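Local atomic coordinates of aminotransferase (Bacillus subtilis, PDB entry 6L1O), a protein that transfers amino groups with pyridoxal 5'-phosphate as cofactor, acting in the pathway that makes the dipeptide antibiotic bacilysin. Residues B[155-160]-B[186-191]; B[240-245]-B[292-297]; B[296-301]-B[322-327]. One frame throughout, in Å; residues are numbered along the deposited sequence.

Interaction 1 (B[155-160]-B[186-191]); sequences PDFEKI and AAFYAK
Phe188 meets Pro155 and Phe157 with the far end of its ring, and these three apolar residues make all the close contacts (within 4.5 Å). Phe188 CB does not point at the loop, but CG is anti to the backbone N (chi1 169°), which carries the ring end across until CE1 and CZ reach the loop. There Pro155 CD lies 3.6 Å from Phe188 CZ, while Pro155 CG sits at the ring's edge, in its plane, 3.9 Å from the same CZ. The proline thus presents its CG-CD side to the end of the phenyl ring.

Phe157 has CG anti to its carbonyl carbon and beside the backbone N, and its side chain crosses that of Phe188 at about a right angle, with CE2 3.8 Å from Phe188 CE1. The two ring planes differ by 23°, yet their centroids are 5.8 Å apart: the rings are nearly parallel but slid so far that little overlap remains. Just before Phe157, Asp156 OD1 accepts from Glu158 N at 3.2 Å, an Asx turn that bends the chain beside the cluster.

In the fold, helix 186-199 and the loop between strands 141-146 and 168-174 close over those strands. Leu173 touches Pro155 and Phe188, Met145 touches Pro155 and Phe157, and Phe195, further along the helix, continues the aromatic row beside Phe157.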
loop_
_atom_site.group_PDB
_atom_site.type_symbol
_atom_site.label_atom_id
_atom_site.label_comp_id
_atom_site.label_asym_id
_atom_site.label_seq_id
_atom_site.Cartn_x
_atom_site.Cartn_y
_atom_site.Cartn_z
ATOM N N PRO B 155 -24.493 8.116 17.120
ATOM C CA PRO B 155 -25.175 9.089 16.266
ATOM C C PRO B 155 -26.704 8.823 16.327
ATOM O O PRO B 155 -27.124 7.689 16.552
ATOM C CB PRO B 155 -24.647 8.748 14.877
ATOM C CG PRO B 155 -24.402 7.277 14.934
ATOM C CD PRO B 155 -23.858 7.058 16.321
ATOM N N ASP B 156 -27.486 9.888 16.190
ATOM C CA ASP B 156 -28.936 9.792 16.013
ATOM C C ASP B 156 -29.225 9.895 14.509
ATOM O O ASP B 156 -29.163 10.982 13.920
ATOM C CB ASP B 156 -29.636 10.917 16.784
ATOM C CG ASP B 156 -31.162 10.785 16.761
ATOM O OD1 ASP B 156 -31.721 10.028 15.917
ATOM O OD2 ASP B 156 -31.790 11.477 17.600
ATOM N N PHE B 157 -29.576 8.777 13.908
ATOM C CA PHE B 157 -29.702 8.689 12.432
ATOM C C PHE B 157 -30.924 9.452 11.898
ATOM O O PHE B 157 -30.937 9.882 10.737
ATOM C CB PHE B 157 -29.776 7.241 11.988
ATOM C CG PHE B 157 -28.531 6.437 12.308
ATOM C CD1 PHE B 157 -27.304 6.803 11.766
ATOM C CD2 PHE B 157 -28.593 5.345 13.125
ATOM C CE1 PHE B 157 -26.149 6.086 12.049
ATOM C CE2 PHE B 157 -27.441 4.603 13.433
ATOM C CZ PHE B 157 -26.227 4.968 12.869
ATOM N N GLU B 158 -31.921 9.638 12.759
ATOM C CA GLU B 158 -33.109 10.417 12.421
ATOM C C GLU B 158 -32.865 11.921 12.456
ATOM O O GLU B 158 -33.667 12.678 11.920
ATOM C CB GLU B 158 -34.245 10.042 13.373
ATOM C CG GLU B 158 -34.729 8.618 13.193
ATOM C CD GLU B 158 -35.383 8.389 11.824
ATOM O OE1 GLU B 158 -36.019 9.329 11.292
ATOM O OE2 GLU B 158 -35.271 7.266 11.274
ATOM N N LYS B 159 -31.749 12.353 13.051
ATOM C CA LYS B 159 -31.357 13.748 13.020
ATOM C C LYS B 159 -30.784 14.160 11.661
ATOM O O LYS B 159 -30.651 15.322 11.406
ATOM C CB LYS B 159 -30.373 14.068 14.152
ATOM N N ILE B 160 -30.439 13.197 10.813
ATOM C CA ILE B 160 -29.806 13.486 9.537
ATOM C C ILE B 160 -30.891 14.011 8.589
ATOM O O ILE B 160 -31.975 13.426 8.472
ATOM C CB ILE B 160 -29.154 12.248 8.909
ATOM C CG1 ILE B 160 -28.043 11.682 9.833
ATOM C CG2 ILE B 160 -28.557 12.605 7.557
ATOM C CD1 ILE B 160 -27.642 10.249 9.462
ATOM N N ALA B 186 -25.053 -4.696 19.953
ATOM C CA ALA B 186 -25.718 -5.357 18.820
ATOM C C ALA B 186 -26.956 -4.609 18.331
ATOM O O ALA B 186 -27.153 -4.450 17.121
ATOM C CB ALA B 186 -26.092 -6.778 19.183
ATOM N N ALA B 187 -27.733 -4.107 19.277
ATOM C CA ALA B 187 -28.919 -3.301 18.960
ATOM C C ALA B 187 -28.570 -2.022 18.179
ATOM O O ALA B 187 -29.269 -1.652 17.228
ATOM C CB ALA B 187 -29.687 -2.917 20.250
ATOM N N PHE B 188 -27.549 -1.297 18.622
ATOM C CA PHE B 188 -27.146 -0.111 17.849
ATOM C C PHE B 188 -26.758 -0.496 16.421
ATOM O O PHE B 188 -27.168 0.147 15.464
ATOM C CB PHE B 188 -26.000 0.616 18.484
ATOM C CG PHE B 188 -25.401 1.651 17.598
ATOM C CD1 PHE B 188 -26.045 2.850 17.396
ATOM C CD2 PHE B 188 -24.225 1.401 16.921
ATOM C CE1 PHE B 188 -25.505 3.804 16.564
ATOM C CE2 PHE B 188 -23.691 2.321 16.067
ATOM C CZ PHE B 188 -24.290 3.542 15.899
ATOM N N TYR B 189 -26.005 -1.584 16.308
ATOM C CA TYR B 189 -25.525 -2.009 15.010
ATOM C C TYR B 189 -26.664 -2.471 14.119
ATOM O O TYR B 189 -26.604 -2.291 12.912
ATOM C CB TYR B 189 -24.465 -3.123 15.150
ATOM C CG TYR B 189 -23.132 -2.661 15.691
ATOM C CD1 TYR B 189 -22.523 -1.529 15.205
ATOM C CD2 TYR B 189 -22.468 -3.374 16.693
ATOM C CE1 TYR B 189 -21.325 -1.105 15.705
ATOM C CE2 TYR B 189 -21.235 -2.949 17.197
ATOM C CZ TYR B 189 -20.669 -1.827 16.687
ATOM O OH TYR B 189 -19.449 -1.376 17.180
ATOM N N ALA B 190 -27.686 -3.082 14.727
ATOM C CA ALA B 190 -28.856 -3.530 13.971
ATOM C C ALA B 190 -29.607 -2.342 13.400
ATOM O O ALA B 190 -30.057 -2.372 12.268
ATOM C CB ALA B 190 -29.775 -4.376 14.855
ATOM N N LYS B 191 -29.700 -1.307 14.208
ATOM C CA LYS B 191 -30.341 -0.066 13.862
ATOM C C LYS B 191 -29.619 0.639 12.722
ATOM O O LYS B 191 -30.210 1.048 11.742
ATOM C CB LYS B 191 -30.343 0.804 15.119
ATOM C CG LYS B 191 -31.374 1.874 15.205
ATOM C CD LYS B 191 -31.517 2.300 16.653
ATOM C CE LYS B 191 -32.315 3.577 16.839
ATOM N NZ LYS B 191 -32.521 3.811 18.311
#

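Interaction 2 (B[240-245]-B[292-297]); sequences TFNMAG and ESLKRI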
loop_
_atom_site.group_PDB
_atom_site.type_symbol
_atom_site.label_atom_id
_atom_site.label_comp_id
_atom_site.label_asym_id
_atom_site.label_seq_id
_atom_site.Cartn_x
_atom_site.Cartn_y
_atom_site.Cartn_z
ATOM N N THR B 240 -4.590 -4.452 18.463
ATOM C CA THR B 240 -4.862 -5.702 19.121
ATOM C C THR B 240 -3.595 -6.437 19.502
ATOM O O THR B 240 -3.492 -6.994 20.579
ATOM C CB THR B 240 -5.729 -6.625 18.230
ATOM O OG1 THR B 240 -6.998 -5.988 18.010
ATOM C CG2 THR B 240 -5.967 -7.954 18.925
ATOM N N PHE B 241 -2.614 -6.385 18.634
ATOM C CA PHE B 241 -1.431 -7.224 18.770
ATOM C C PHE B 241 -0.148 -6.479 18.923
ATOM O O PHE B 241 0.952 -7.066 18.808
ATOM C CB PHE B 241 -1.344 -8.158 17.550
ATOM C CG PHE B 241 -2.502 -9.099 17.436
ATOM C CD1 PHE B 241 -2.665 -10.130 18.334
ATOM C CD2 PHE B 241 -3.437 -8.951 16.401
ATOM C CE1 PHE B 241 -3.753 -10.995 18.232
ATOM C CE2 PHE B 241 -4.466 -9.848 16.256
ATOM C CZ PHE B 241 -4.624 -10.868 17.194
ATOM N N ASN B 242 -0.224 -5.166 19.203
ATOM C CA ASN B 242 0.980 -4.319 19.200
ATOM C C ASN B 242 1.771 -4.528 17.887
ATOM O O ASN B 242 3.010 -4.800 17.877
ATOM C CB ASN B 242 1.875 -4.662 20.401
ATOM C CG ASN B 242 1.245 -4.421 21.726
ATOM O OD1 ASN B 242 0.398 -3.578 21.874
ATOM N ND2 ASN B 242 1.666 -5.193 22.735
ATOM N N MET B 243 1.056 -4.462 16.766
ATOM C CA MET B 243 1.666 -4.642 15.442
ATOM C C MET B 243 1.529 -3.412 14.560
ATOM O O MET B 243 1.511 -3.519 13.297
ATOM C CB MET B 243 1.046 -5.875 14.766
ATOM C CG MET B 243 1.497 -7.179 15.375
ATOM S SD MET B 243 0.648 -8.626 14.753
ATOM C CE MET B 243 1.618 -8.855 13.251
ATOM N N ALA B 244 1.520 -2.220 15.172
ATOM C CA ALA B 244 1.298 -0.980 14.442
ATOM C C ALA B 244 2.270 -0.780 13.322
ATOM O O ALA B 244 1.881 -0.325 12.224
ATOM C CB ALA B 244 1.258 0.218 15.390
ATOM N N GLY B 245 3.535 -1.173 13.549
ATOM C CA GLY B 245 4.582 -0.983 12.595
ATOM C C GLY B 245 4.563 -2.008 11.445
ATOM O O GLY B 245 5.156 -1.784 10.411
ATOM N N GLU B 292 -6.056 -10.482 26.345
ATOM C CA GLU B 292 -6.750 -10.165 27.582
ATOM C C GLU B 292 -5.772 -9.544 28.587
ATOM O O GLU B 292 -6.123 -8.581 29.295
ATOM C CB GLU B 292 -7.435 -11.397 28.191
ATOM C CG GLU B 292 -8.569 -12.003 27.371
ATOM C CD GLU B 292 -9.844 -11.183 27.494
ATOM O OE1 GLU B 292 -10.369 -11.093 28.614
ATOM O OE2 GLU B 292 -10.308 -10.592 26.504
ATOM N N SER B 293 -4.557 -10.083 28.650
ATOM C CA SER B 293 -3.516 -9.550 29.488
ATOM C C SER B 293 -3.171 -8.085 29.130
ATOM O O SER B 293 -3.000 -7.225 30.029
ATOM C CB SER B 293 -2.265 -10.399 29.388
ATOM O OG SER B 293 -1.307 -10.013 30.340
ATOM N N LEU B 294 -3.103 -7.786 27.828
ATOM C CA LEU B 294 -2.884 -6.490 27.340
ATOM C C LEU B 294 -4.024 -5.520 27.698
ATOM O O LEU B 294 -3.770 -4.398 28.127
ATOM C CB LEU B 294 -2.670 -6.511 25.820
ATOM C CG LEU B 294 -2.379 -5.210 25.155
ATOM C CD1 LEU B 294 -1.165 -4.493 25.730
ATOM C CD2 LEU B 294 -2.231 -5.457 23.655
ATOM N N LYS B 295 -5.249 -5.960 27.514
ATOM C CA LYS B 295 -6.385 -5.234 28.029
ATOM C C LYS B 295 -6.310 -4.867 29.547
ATOM O O LYS B 295 -6.725 -3.768 29.955
ATOM C CB LYS B 295 -7.648 -6.054 27.776
ATOM C CG LYS B 295 -8.915 -5.316 28.234
ATOM C CD LYS B 295 -10.120 -5.865 27.516
ATOM C CE LYS B 295 -10.817 -6.948 28.337
ATOM N NZ LYS B 295 -12.133 -7.264 27.725
ATOM N N ARG B 296 -5.778 -5.775 30.367
ATOM C CA ARG B 296 -5.685 -5.536 31.793
ATOM C C ARG B 296 -4.600 -4.517 32.087
ATOM O O ARG B 296 -4.760 -3.722 33.008
ATOM C CB ARG B 296 -5.418 -6.828 32.606
ATOM C CG ARG B 296 -6.506 -7.884 32.595
ATOM C CD ARG B 296 -6.255 -8.942 33.687
ATOM N NE ARG B 296 -5.129 -9.841 33.352
ATOM C CZ ARG B 296 -5.235 -10.905 32.554
ATOM N NH1 ARG B 296 -6.436 -11.271 32.092
ATOM N NH2 ARG B 296 -4.197 -11.663 32.303
ATOM N N ILE B 297 -3.521 -4.504 31.310
ATOM C CA ILE B 297 -2.497 -3.458 31.396
ATOM C C ILE B 297 -3.113 -2.075 31.153
ATOM O O ILE B 297 -2.859 -1.118 31.927
ATOM C CB ILE B 297 -1.329 -3.680 30.456
ATOM C CG1 ILE B 297 -0.498 -4.903 30.923
ATOM C CG2 ILE B 297 -0.428 -2.456 30.348
ATOM C CD1 ILE B 297 0.466 -5.475 29.916
#
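Leu294 reaches out of helix 289-313 with its CG anti to the backbone N (chi1 -178°), sending CD2 toward the loop, while Asn242 sets its amide beside its own backbone N (chi1 -62°) and points it back at the leucine. The two side chains therefore approach from opposite directions, with Leu294 CD2 against the Asn242 amide. In this pyridoxal-phosphate-dependent aminotransferase, the loop is the one that follows helix 237-240, which includes Lys239 of the cofactor pocket. The contact joins that loop to the long helix.

The contact is a methyl group against polar atoms: a single methyl does nearly all the touching. Leu294 CD2 is 3.7 Å from the backbone Thr240 O, and it also lies 4.0 Å from Asn242 ND2. No hydrogen bond crosses the interface, and the buried surface sums to only 110 Å². Asn242 has positive backbone angles, a left-handed helical conformation in which the chain turns and its CB faces the helix.

Two of the polar groups are satisfied from outside the segments. Asn242 ND2 donates to Pro45 O, which fixes which way round the amide is turned, and Thr240 OG1 pairs with Tyr235 OH. Thr240 CB points away from the helix; its CG2 lies 3.5 Å above the plane of the Phe241 ring, over the centre, and its side chain is about 9 Å from the bound pyridoxal-5'-phosphate. With ND2 committed to Pro45, the carbonyl end of the amide takes the apolar side: Asn242 OD1 is buried without a hydrogen-bond partner, and Leu294 CD2 rests 3.7 Å from it.

Interaction 3 (B[296-301]-B[322-327]); sequences RIYKER and GTFYVW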
loop_
_atom_site.group_PDB
_atom_site.type_symbol
_atom_site.label_atom_id
_atom_site.label_comp_id
_atom_site.label_asym_id
_atom_site.label_seq_id
_atom_site.Cartn_x
_atom_site.Cartn_y
_atom_site.Cartn_z
ATOM N N ARG B 296 -5.778 -5.775 30.367
ATOM C CA ARG B 296 -5.685 -5.536 31.793
ATOM C C ARG B 296 -4.600 -4.517 32.087
ATOM O O ARG B 296 -4.760 -3.722 33.008
ATOM C CB ARG B 296 -5.418 -6.828 32.606
ATOM C CG ARG B 296 -6.506 -7.884 32.595
ATOM C CD ARG B 296 -6.255 -8.942 33.687
ATOM N NE ARG B 296 -5.129 -9.841 33.352
ATOM C CZ ARG B 296 -5.235 -10.905 32.554
ATOM N NH1 ARG B 296 -6.436 -11.271 32.092
ATOM N NH2 ARG B 296 -4.197 -11.663 32.303
ATOM N N ILE B 297 -3.521 -4.504 31.310
ATOM C CA ILE B 297 -2.497 -3.458 31.396
ATOM C C ILE B 297 -3.113 -2.075 31.153
ATOM O O ILE B 297 -2.859 -1.118 31.927
ATOM C CB ILE B 297 -1.329 -3.680 30.456
ATOM C CG1 ILE B 297 -0.498 -4.903 30.923
ATOM C CG2 ILE B 297 -0.428 -2.456 30.348
ATOM C CD1 ILE B 297 0.466 -5.475 29.916
ATOM N N TYR B 298 -3.869 -1.954 30.043
ATOM C CA TYR B 298 -4.481 -0.652 29.749
ATOM C C TYR B 298 -5.454 -0.238 30.834
ATOM O O TYR B 298 -5.449 0.945 31.237
ATOM C CB TYR B 298 -5.142 -0.682 28.350
ATOM C CG TYR B 298 -4.127 -0.734 27.235
ATOM C CD1 TYR B 298 -2.947 -0.004 27.295
ATOM C CD2 TYR B 298 -4.334 -1.533 26.104
ATOM C CE1 TYR B 298 -2.038 -0.032 26.272
ATOM C CE2 TYR B 298 -3.436 -1.577 25.088
ATOM C CZ TYR B 298 -2.289 -0.840 25.150
ATOM O OH TYR B 298 -1.388 -0.841 24.106
ATOM N N LYS B 299 -6.281 -1.177 31.315
ATOM C CA LYS B 299 -7.245 -0.874 32.361
ATOM C C LYS B 299 -6.546 -0.395 33.668
ATOM O O LYS B 299 -6.995 0.533 34.314
ATOM C CB LYS B 299 -8.158 -2.087 32.619
ATOM C CG LYS B 299 -9.207 -1.932 33.726
ATOM C CD LYS B 299 -10.100 -0.724 33.495
ATOM C CE LYS B 299 -11.196 -0.611 34.578
ATOM N NZ LYS B 299 -11.653 0.792 34.737
ATOM N N GLU B 300 -5.435 -1.024 34.012
ATOM C CA GLU B 300 -4.674 -0.592 35.167
ATOM C C GLU B 300 -4.128 0.817 34.992
ATOM O O GLU B 300 -4.121 1.608 35.929
ATOM C CB GLU B 300 -3.551 -1.564 35.429
ATOM C CG GLU B 300 -2.507 -1.166 36.453
ATOM C CD GLU B 300 -3.052 -0.975 37.847
ATOM O OE1 GLU B 300 -4.059 -1.650 38.206
ATOM O OE2 GLU B 300 -2.453 -0.147 38.599
ATOM N N ARG B 301 -3.636 1.139 33.811
ATOM C CA ARG B 301 -3.078 2.461 33.541
ATOM C C ARG B 301 -4.188 3.487 33.638
ATOM O O ARG B 301 -4.006 4.519 34.227
ATOM C CB ARG B 301 -2.404 2.525 32.154
ATOM C CG ARG B 301 -1.094 1.777 32.102
ATOM C CD ARG B 301 -0.546 1.728 30.695
ATOM N NE ARG B 301 0.714 0.974 30.636
ATOM C CZ ARG B 301 1.412 0.778 29.532
ATOM N NH1 ARG B 301 1.029 1.330 28.369
ATOM N NH2 ARG B 301 2.534 0.128 29.595
ATOM N N GLY B 322 -14.086 1.734 26.465
ATOM C CA GLY B 322 -13.208 0.939 25.573
ATOM C C GLY B 322 -12.108 1.806 25.039
ATOM O O GLY B 322 -12.085 3.005 25.304
ATOM N N THR B 323 -11.203 1.210 24.263
ATOM C CA THR B 323 -9.952 1.842 23.792
ATOM C C THR B 323 -8.955 2.181 24.925
ATOM O O THR B 323 -9.274 2.068 26.079
ATOM C CB THR B 323 -10.177 3.137 22.997
ATOM O OG1 THR B 323 -10.227 4.276 23.875
ATOM C CG2 THR B 323 -11.411 3.062 22.110
ATOM N N PHE B 324 -7.783 2.688 24.564
ATOM C CA PHE B 324 -6.810 3.136 25.540
ATOM C C PHE B 324 -6.726 4.638 25.632
ATOM O O PHE B 324 -5.696 5.165 26.010
ATOM C CB PHE B 324 -5.430 2.532 25.353
ATOM C CG PHE B 324 -4.912 2.510 23.929
ATOM C CD1 PHE B 324 -4.747 3.687 23.185
ATOM C CD2 PHE B 324 -4.615 1.310 23.331
ATOM C CE1 PHE B 324 -4.229 3.668 21.903
ATOM C CE2 PHE B 324 -4.075 1.280 22.041
ATOM C CZ PHE B 324 -3.885 2.467 21.337
ATOM N N TYR B 325 -7.816 5.310 25.280
ATOM C CA TYR B 325 -7.872 6.770 25.306
ATOM C C TYR B 325 -8.746 7.260 26.478
ATOM O O TYR B 325 -9.765 6.642 26.785
ATOM C CB TYR B 325 -8.462 7.314 23.994
ATOM C CG TYR B 325 -7.689 6.958 22.798
ATOM C CD1 TYR B 325 -6.376 7.404 22.627
ATOM C CD2 TYR B 325 -8.246 6.172 21.788
ATOM C CE1 TYR B 325 -5.633 7.042 21.527
ATOM C CE2 TYR B 325 -7.489 5.832 20.667
ATOM C CZ TYR B 325 -6.215 6.265 20.531
ATOM O OH TYR B 325 -5.446 5.921 19.430
ATOM N N VAL B 326 -8.319 8.341 27.112
ATOM C CA VAL B 326 -9.151 9.060 28.083
ATOM C C VAL B 326 -9.561 10.380 27.431
ATOM O O VAL B 326 -8.735 11.102 26.920
ATOM C CB VAL B 326 -8.390 9.317 29.409
ATOM C CG1 VAL B 326 -9.255 10.117 30.429
ATOM C CG2 VAL B 326 -7.923 8.000 30.023
ATOM N N TRP B 327 -10.857 10.652 27.396
ATOM C CA TRP B 327 -11.425 11.884 26.768
ATOM C C TRP B 327 -11.760 12.851 27.906
ATOM O O TRP B 327 -12.691 12.589 28.664
ATOM C CB TRP B 327 -12.655 11.470 25.983
ATOM C CG TRP B 327 -13.396 12.456 25.127
ATOM C CD1 TRP B 327 -14.734 12.745 25.211
ATOM C CD2 TRP B 327 -12.894 13.223 24.002
ATOM N NE1 TRP B 327 -15.076 13.638 24.236
ATOM C CE2 TRP B 327 -13.969 13.937 23.477
ATOM C CE3 TRP B 327 -11.639 13.342 23.384
ATOM C CZ2 TRP B 327 -13.835 14.796 22.363
ATOM C CZ3 TRP B 327 -11.487 14.179 22.320
ATOM C CH2 TRP B 327 -12.600 14.907 21.798
#
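Tyr298 and Phe324 bury 53 and 57 Å² respectively, almost all of the 114 Å² in this contact, and they lie side by side with their side chains pointing the same way. Phe324 covers one face of the tyrosine ring at two points. Its CB stands 4.1 Å from the ring centroid and 15° off the normal, a CH-pi contact over the face. Its CD2 sits nearer the rim, 3.6 Å from Tyr298 CE2. The rings themselves meet obliquely, with centroids 5.0 Å apart and planes at 58°, so they form neither a stack nor an edge-to-face pair.

The backbone places CB over the tyrosine; the phenylalanine torsion adds the second point, since chi1 of 45°, with CG between the backbone N and the carbonyl carbon, swings the ring so that CD2 also comes over the same Tyr298 face. At the phenol end, Tyr298 OH is 4.0 Å from Phe324 CE2 and is buried with no polar partner in the model.

Thr323 OG1 accepts from Tyr325 N at 3.0 Å, an ST turn spanning Phe324, and the same hydroxyl donates to Gly322 O at 2.7 Å, in the carbonyl plane on a lone pair.

Around the pair, Phe324 makes an edge-to-face contact with Tyr209, which lines the pyridoxal-5'-phosphate pocket, and Phe212 meets Tyr298 edge-to-face. Helix 289-313 thus packs against the entry to strand 325-329, which pairs antiparallel with strand 365-369 through Val326 and Ile368.

Interaction 1 closes before the other two open, and interaction 3 begins on the helix where interaction 2 ends; all lie within the aminotransferase family region. Interaction 1 stands apart: its centre is about 29 Å from that of interaction 2 and about 26 Å from that of interaction 3, and it packs a helix and a loop against the seven-stranded mixed sheet. Interactions 2 and 3 are neighbours, their centres about 11 Å apart, on helix 289-313 with Arg296 and Ile297 in common. They touch where Asn242 OD1 comes 4.0 Å from Tyr298 OH, a packing contact. One helix therefore meets both the loop after the Lys239 helix and the start of the small antiparallel sheet, near the cofactor.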